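Local coordinates for amidohydrolase 3 domain-containing protein (PDB 3IGH), which is of uncharacterised function but probably hydrolyses carbon-nitrogen bonds other than peptide bonds, at residues Phe64-His69 with Gly396-Ser401; Pro362-Ser367 with Pro402-Asp407. All blocks are in the same frame, centred on the assembly; numbering follows the deposited sequence.

Interaction 1. Residues Phe64-His69 with Gly396-Ser401; sequences FDSHLH and GFSTDS. With SO4 (sulfate ion), chain B.
D65 reaches across to T399 where the first and last strands of an amidohydrolase TIM barrel come together: strand 58-68 carries the HxH signature (H67, H69) and strand 395-397 leads into the loop bearing D400. The D65 side chain leaves its CB with CG anti to the backbone N (chi1 -169°), which brings the carboxylate up to T399, the two side chains crossing at about a right angle, with OD1 also against S398 CB. OD1 takes two amide protons, from T399 N on the syn side but 29° out of the carboxylate plane, and from H67 N through the anti lone pair. The H67 bond closes an Asx turn where the chain turns its corner. OD2, the other branch, accepts T399 OG1 through its syn lone pair at 2.5 Å, and that same OG1 receives S401 N in an ST turn.

Three backbone bonds tie the segments together: S66 N to F397 O, D400 N to H67 O and H69 N to S401 O, the last at 2.8 Å. With the backbones so joined, H67, H69 and D400 lie round one sulfate, probably from the crystallisation liquor, which K262, H314 and H339 also bind. The grouping is consistent with the metal site of amidohydrolases, although no metal is modelled here. H67 and D400 point the same way side by side, ring and carboxylate planes 81° apart. E338 accepts from H67 ND1, which fixes the ring's rotation, and H67 NE2 donates to sulfate O1 at 3.0 Å. The H69 bond to that oxygen is weak, and H69 NE2 lies 2.9 Å from D400 OD1.

Interaction 2. Residues Pro362-Ser367 with Pro402-Asp407; sequences PHFIIS and PIEPAD. With SO4 (sulfate ion), chain J; SO4 (sulfate ion), chain E.
E404 OE1 is gripped by two donors from the other segment. H363 ND1 meets it at 2.7 Å with an N-H...O angle of 176°, the oxygen lying in the imidazole plane; on the carboxylate this donor comes from the anti side, 28° out of plane. In one of its two deposited conformers, S367 OG donates to the syn lone pair of the same oxygen at 2.6 Å. The glutamate chain bends at chi2 (-67°), which turns the carboxylate back over F364, where OE2 stands 3.4 Å above one ring face, offset toward the rim.

In the TIM-barrel fold, this His-carboxylate bond joins the loop and short helix 364-367 that follow strand 357-360 to the loop between strand 395-397 and helix 408-417. P405 CG lies over a face of the H363 ring, a CH-pi contact 4.0 Å from the centroid. Because ND1 donates to E404 and NE2 donates to a sulfate, H363 is probably protonated, and the nearby anion and carboxylate would favour that charge. With S367 in that same conformer, a water bridges its OG and I403 O, donating to both. Further along the loop, A406 N donates to O4 of another sulfate at 2.9 Å.

Interactions 1 and 2 have centres about 10 Å apart and share one continuous run of chain, 396-407: its first half pairs with 64-69 and its second with 362-367. They touch directly, with T399 O 3.1 Å from E404 CB and T399 CG2 3.3 Å from P405 O, so the residue bonded to D65 also packs against the loop that carries E404. Interaction 1 lies close to the chain centre and faces the sulfate held by H67; interaction 2 lies about 9 Å from that centre. F364 connects the two: its side chain touches D400, and its ring stacks edge-to-face with H339, which also hydrogen-bonds that sulfate.

Interaction 1. Residues Phe64-His69 with Gly396-Ser401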
loop_
_atom_site.group_PDB
_atom_site.type_symbol
_atom_site.label_atom_id
_atom_site.label_comp_id
_atom_site.label_asym_id
_atom_site.label_seq_id
_atom_site.Cartn_x
_atom_site.Cartn_y
_atom_site.Cartn_z
ATOM N N PHE A 64 15.550 2.278 -15.836
ATOM C CA PHE A 64 15.107 1.671 -14.581
ATOM C C PHE A 64 16.387 1.185 -13.896
ATOM O O PHE A 64 17.021 0.240 -14.358
ATOM C CB PHE A 64 14.154 0.510 -14.908
ATOM C CG PHE A 64 13.389 -0.054 -13.721
ATOM C CD1 PHE A 64 12.044 -0.377 -13.867
ATOM C CD2 PHE A 64 14.000 -0.283 -12.478
ATOM C CE1 PHE A 64 11.299 -0.900 -12.796
ATOM C CE2 PHE A 64 13.272 -0.803 -11.407
ATOM C CZ PHE A 64 11.908 -1.111 -11.575
ATOM N N ASP A 65 16.795 1.849 -12.821
ATOM C CA ASP A 65 17.987 1.428 -12.102
ATOM C C ASP A 65 17.570 0.369 -11.095
ATOM O O ASP A 65 16.927 0.675 -10.107
ATOM C CB ASP A 65 18.637 2.618 -11.383
ATOM C CG ASP A 65 20.032 2.295 -10.833
ATOM O OD1 ASP A 65 20.227 1.245 -10.186
ATOM O OD2 ASP A 65 20.942 3.130 -11.003
ATOM N N SER A 66 17.971 -0.873 -11.326
ATOM C CA SER A 66 17.447 -1.983 -10.519
ATOM C C SER A 66 18.121 -2.182 -9.157
ATOM O O SER A 66 17.792 -3.136 -8.444
ATOM C CB SER A 66 17.462 -3.286 -11.333
ATOM O OG SER A 66 18.782 -3.653 -11.678
ATOM N N HIS A 67 19.025 -1.282 -8.768
ATOM C CA HIS A 67 19.725 -1.412 -7.473
ATOM C C HIS A 67 20.453 -0.128 -7.118
ATOM O O HIS A 67 21.547 0.125 -7.616
ATOM C CB HIS A 67 20.715 -2.594 -7.521
ATOM C CG HIS A 67 21.430 -2.873 -6.232
ATOM N ND1 HIS A 67 21.420 -4.118 -5.644
ATOM C CD2 HIS A 67 22.205 -2.093 -5.443
ATOM C CE1 HIS A 67 22.152 -4.091 -4.544
ATOM N NE2 HIS A 67 22.632 -2.871 -4.393
ATOM N N LEU A 68 19.858 0.676 -6.242
ATOM C CA LEU A 68 20.558 1.828 -5.694
ATOM C C LEU A 68 20.082 2.156 -4.283
ATOM O O LEU A 68 19.140 1.544 -3.771
ATOM C CB LEU A 68 20.462 3.050 -6.636
ATOM C CG LEU A 68 19.125 3.512 -7.216
ATOM C CD1 LEU A 68 18.123 3.956 -6.134
ATOM C CD2 LEU A 68 19.393 4.651 -8.174
ATOM N N HIS A 69 20.729 3.143 -3.676
ATOM C CA HIS A 69 20.416 3.580 -2.330
ATOM C C HIS A 69 19.984 5.029 -2.412
ATOM O O HIS A 69 20.817 5.932 -2.455
ATOM C CB HIS A 69 21.647 3.456 -1.439
ATOM C CG HIS A 69 22.251 2.088 -1.424
ATOM N ND1 HIS A 69 21.860 1.113 -0.532
ATOM C CD2 HIS A 69 23.226 1.536 -2.183
ATOM C CE1 HIS A 69 22.563 0.013 -0.750
ATOM N NE2 HIS A 69 23.396 0.242 -1.750
ATOM N N GLY A 396 19.304 -7.228 -15.253
ATOM C CA GLY A 396 18.981 -5.813 -15.120
ATOM C C GLY A 396 20.241 -5.017 -14.852
ATOM O O GLY A 396 21.187 -5.537 -14.261
ATOM N N PHE A 397 20.260 -3.761 -15.295
ATOM C CA PHE A 397 21.411 -2.893 -15.045
ATOM C C PHE A 397 21.106 -1.945 -13.896
ATOM O O PHE A 397 19.961 -1.522 -13.689
ATOM C CB PHE A 397 21.776 -2.071 -16.291
ATOM C CG PHE A 397 22.571 -2.828 -17.338
ATOM C CD1 PHE A 397 22.893 -4.175 -17.182
ATOM C CD2 PHE A 397 22.972 -2.178 -18.504
ATOM C CE1 PHE A 397 23.614 -4.860 -18.153
ATOM C CE2 PHE A 397 23.684 -2.850 -19.483
ATOM C CZ PHE A 397 24.008 -4.202 -19.305
ATOM N N SER A 398 22.156 -1.583 -13.177
ATOM C CA SER A 398 22.040 -0.693 -12.050
ATOM C C SER A 398 23.378 -0.012 -11.797
ATOM O O SER A 398 24.384 -0.372 -12.395
ATOM C CB SER A 398 21.618 -1.483 -10.810
ATOM O OG SER A 398 22.439 -2.615 -10.597
ATOM N N THR A 399 23.376 0.959 -10.890
ATOM C CA THR A 399 24.570 1.724 -10.590
ATOM C C THR A 399 25.067 1.496 -9.173
ATOM O O THR A 399 26.216 1.816 -8.878
ATOM C CB THR A 399 24.334 3.244 -10.763
ATOM O OG1 THR A 399 23.199 3.649 -9.986
ATOM C CG2 THR A 399 24.104 3.596 -12.230
ATOM N N ASP A 400 24.201 0.973 -8.295
ATOM C CA ASP A 400 24.461 0.935 -6.853
ATOM C C ASP A 400 24.779 2.341 -6.344
ATOM O O ASP A 400 25.565 2.515 -5.416
ATOM C CB ASP A 400 25.586 -0.069 -6.502
ATOM C CG ASP A 400 25.617 -0.431 -5.028
ATOM O OD1 ASP A 400 24.571 -0.313 -4.348
ATOM O OD2 ASP A 400 26.701 -0.823 -4.545
ATOM N N SER A 401 24.164 3.344 -6.965
ATOM C CA SER A 401 24.363 4.734 -6.581
ATOM C C SER A 401 24.090 4.901 -5.080
ATOM O O SER A 401 23.118 4.337 -4.555
ATOM C CB SER A 401 23.443 5.633 -7.411
ATOM O OG SER A 401 23.494 6.964 -6.954
HETATM S S SO4 B . 25.166 -3.597 -1.852
HETATM O O1 SO4 B . 24.059 -2.667 -1.752
HETATM O O2 SO4 B . 26.110 -3.104 -2.843
HETATM O O3 SO4 B . 25.850 -3.663 -0.568
HETATM O O4 SO4 B . 24.661 -4.910 -2.270
#

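Interaction 2. Residues Pro362-Ser367 with Pro402-Asp407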
loop_
_atom_site.group_PDB
_atom_site.type_symbol
_atom_site.label_atom_id
_atom_site.label_comp_id
_atom_site.label_asym_id
_atom_site.label_seq_id
_atom_site.Cartn_x
_atom_site.Cartn_y
_atom_site.Cartn_z
ATOM N N PRO A 362 27.455 -2.533 -14.376
ATOM C CA PRO A 362 28.563 -2.419 -15.347
ATOM C C PRO A 362 29.627 -1.349 -15.079
ATOM O O PRO A 362 30.786 -1.568 -15.417
ATOM C CB PRO A 362 27.843 -2.179 -16.678
ATOM C CG PRO A 362 26.513 -2.872 -16.485
ATOM C CD PRO A 362 26.145 -2.551 -15.056
ATOM N N HIS A 363 29.265 -0.233 -14.449
ATOM C CA HIS A 363 30.261 0.798 -14.147
ATOM C C HIS A 363 31.344 0.375 -13.138
ATOM O O HIS A 363 32.392 1.022 -13.052
ATOM C CB HIS A 363 29.614 2.139 -13.778
ATOM C CG HIS A 363 30.514 3.315 -14.004
ATOM N ND1 HIS A 363 31.318 3.832 -13.014
ATOM C CD2 HIS A 363 30.770 4.044 -15.116
ATOM C CE1 HIS A 363 32.013 4.847 -13.497
ATOM N NE2 HIS A 363 31.701 4.993 -14.771
ATOM N N PHE A 364 31.110 -0.721 -12.404
ATOM C CA PHE A 364 32.150 -1.325 -11.552
ATOM C C PHE A 364 33.402 -1.743 -12.342
ATOM O O PHE A 364 34.491 -1.748 -11.788
ATOM C CB PHE A 364 31.620 -2.543 -10.775
ATOM C CG PHE A 364 30.893 -2.200 -9.486
ATOM C CD1 PHE A 364 29.732 -1.434 -9.489
ATOM C CD2 PHE A 364 31.369 -2.670 -8.263
ATOM C CE1 PHE A 364 29.051 -1.142 -8.287
ATOM C CE2 PHE A 364 30.707 -2.375 -7.070
ATOM C CZ PHE A 364 29.544 -1.612 -7.086
ATOM N N ILE A 365 33.238 -2.117 -13.614
ATOM C CA ILE A 365 34.376 -2.367 -14.520
ATOM C C ILE A 365 35.355 -1.181 -14.518
ATOM O O ILE A 365 36.574 -1.365 -14.439
ATOM C CB ILE A 365 33.896 -2.639 -15.970
ATOM C CG1 ILE A 365 33.170 -3.987 -16.054
ATOM C CG2 ILE A 365 35.063 -2.601 -16.981
ATOM C CD1 ILE A 365 32.342 -4.134 -17.297
ATOM N N ILE A 366 34.794 0.027 -14.550
ATOM C CA ILE A 366 35.590 1.246 -14.589
ATOM C C ILE A 366 36.212 1.596 -13.242
ATOM O O ILE A 366 37.405 1.927 -13.180
ATOM C CB ILE A 366 34.769 2.420 -15.184
ATOM C CG1 ILE A 366 34.703 2.255 -16.700
ATOM C CG2 ILE A 366 35.368 3.788 -14.824
ATOM C CD1 ILE A 366 33.493 2.859 -17.308
ATOM N N SER A 367 35.420 1.503 -12.170
ATOM C CA SER A 367 35.865 1.913 -10.841
ATOM C C SER A 367 36.831 0.922 -10.199
ATOM O O SER A 367 37.784 1.324 -9.524
ATOM C CB SER A 367 34.665 2.143 -9.916
ATOM O OG SER A 367 33.934 3.288 -10.313
ATOM N N PRO A 402 24.947 5.665 -4.377
ATOM C CA PRO A 402 26.039 6.538 -4.837
ATOM C C PRO A 402 27.457 5.941 -4.954
ATOM O O PRO A 402 28.428 6.711 -5.038
ATOM C CB PRO A 402 26.037 7.634 -3.779
ATOM C CG PRO A 402 25.689 6.895 -2.504
ATOM C CD PRO A 402 24.804 5.718 -2.914
ATOM N N ILE A 403 27.584 4.612 -4.956
ATOM C CA ILE A 403 28.893 3.963 -5.094
ATOM C C ILE A 403 29.470 4.244 -6.489
ATOM O O ILE A 403 30.664 4.512 -6.638
ATOM C CB ILE A 403 28.825 2.426 -4.795
ATOM C CG1 ILE A 403 28.228 2.156 -3.404
ATOM C CG2 ILE A 403 30.195 1.752 -4.939
ATOM C CD1 ILE A 403 28.936 2.846 -2.248
ATOM N N GLU A 404 28.611 4.195 -7.502
ATOM C CA GLU A 404 28.979 4.611 -8.853
ATOM C C GLU A 404 28.159 5.844 -9.200
ATOM O O GLU A 404 27.132 6.086 -8.547
ATOM C CB GLU A 404 28.677 3.510 -9.875
ATOM C CG GLU A 404 29.340 2.182 -9.572
ATOM C CD GLU A 404 30.847 2.220 -9.679
ATOM O OE1 GLU A 404 31.375 3.016 -10.483
ATOM O OE2 GLU A 404 31.500 1.438 -8.956
ATOM N N PRO A 405 28.594 6.629 -10.217
ATOM C CA PRO A 405 27.744 7.707 -10.727
ATOM C C PRO A 405 26.378 7.201 -11.197
ATOM O O PRO A 405 26.272 6.092 -11.717
ATOM C CB PRO A 405 28.547 8.268 -11.912
ATOM C CG PRO A 405 29.591 7.250 -12.206
ATOM C CD PRO A 405 29.902 6.616 -10.899
ATOM N N ALA A 406 25.344 8.006 -10.992
ATOM C CA ALA A 406 23.975 7.596 -11.337
ATOM C C ALA A 406 23.658 7.718 -12.825
ATOM O O ALA A 406 22.707 7.106 -13.294
ATOM C CB ALA A 406 22.955 8.380 -10.509
ATOM N N ASP A 407 24.457 8.499 -13.562
ATOM C CA ASP A 407 24.203 8.773 -14.991
ATOM C C ASP A 407 24.135 7.476 -15.784
ATOM O O ASP A 407 25.134 6.760 -15.880
ATOM C CB ASP A 407 25.308 9.679 -15.559
ATOM C CG ASP A 407 25.064 10.099 -17.008
ATOM O OD1 ASP A 407 25.905 10.861 -17.513
ATOM O OD2 ASP A 407 24.065 9.695 -17.646
HETATM S S SO4 J . 26.483 11.274 -9.031
HETATM O O1 SO4 J . 26.273 12.713 -8.943
HETATM O O2 SO4 J . 27.741 11.017 -9.724
HETATM O O3 SO4 J . 26.543 10.697 -7.691
HETATM O O4 SO4 J . 25.385 10.678 -9.779
HETATM S S SO4 E . 33.542 7.434 -16.734
HETATM O O1 SO4 E . 33.350 8.820 -17.145
HETATM O O2 SO4 E . 34.632 6.839 -17.504
HETATM O O3 SO4 E . 33.839 7.384 -15.307
HETATM O O4 SO4 E . 32.325 6.674 -16.996
HETATM O O HOH W 1 32.858 5.265 -8.495
#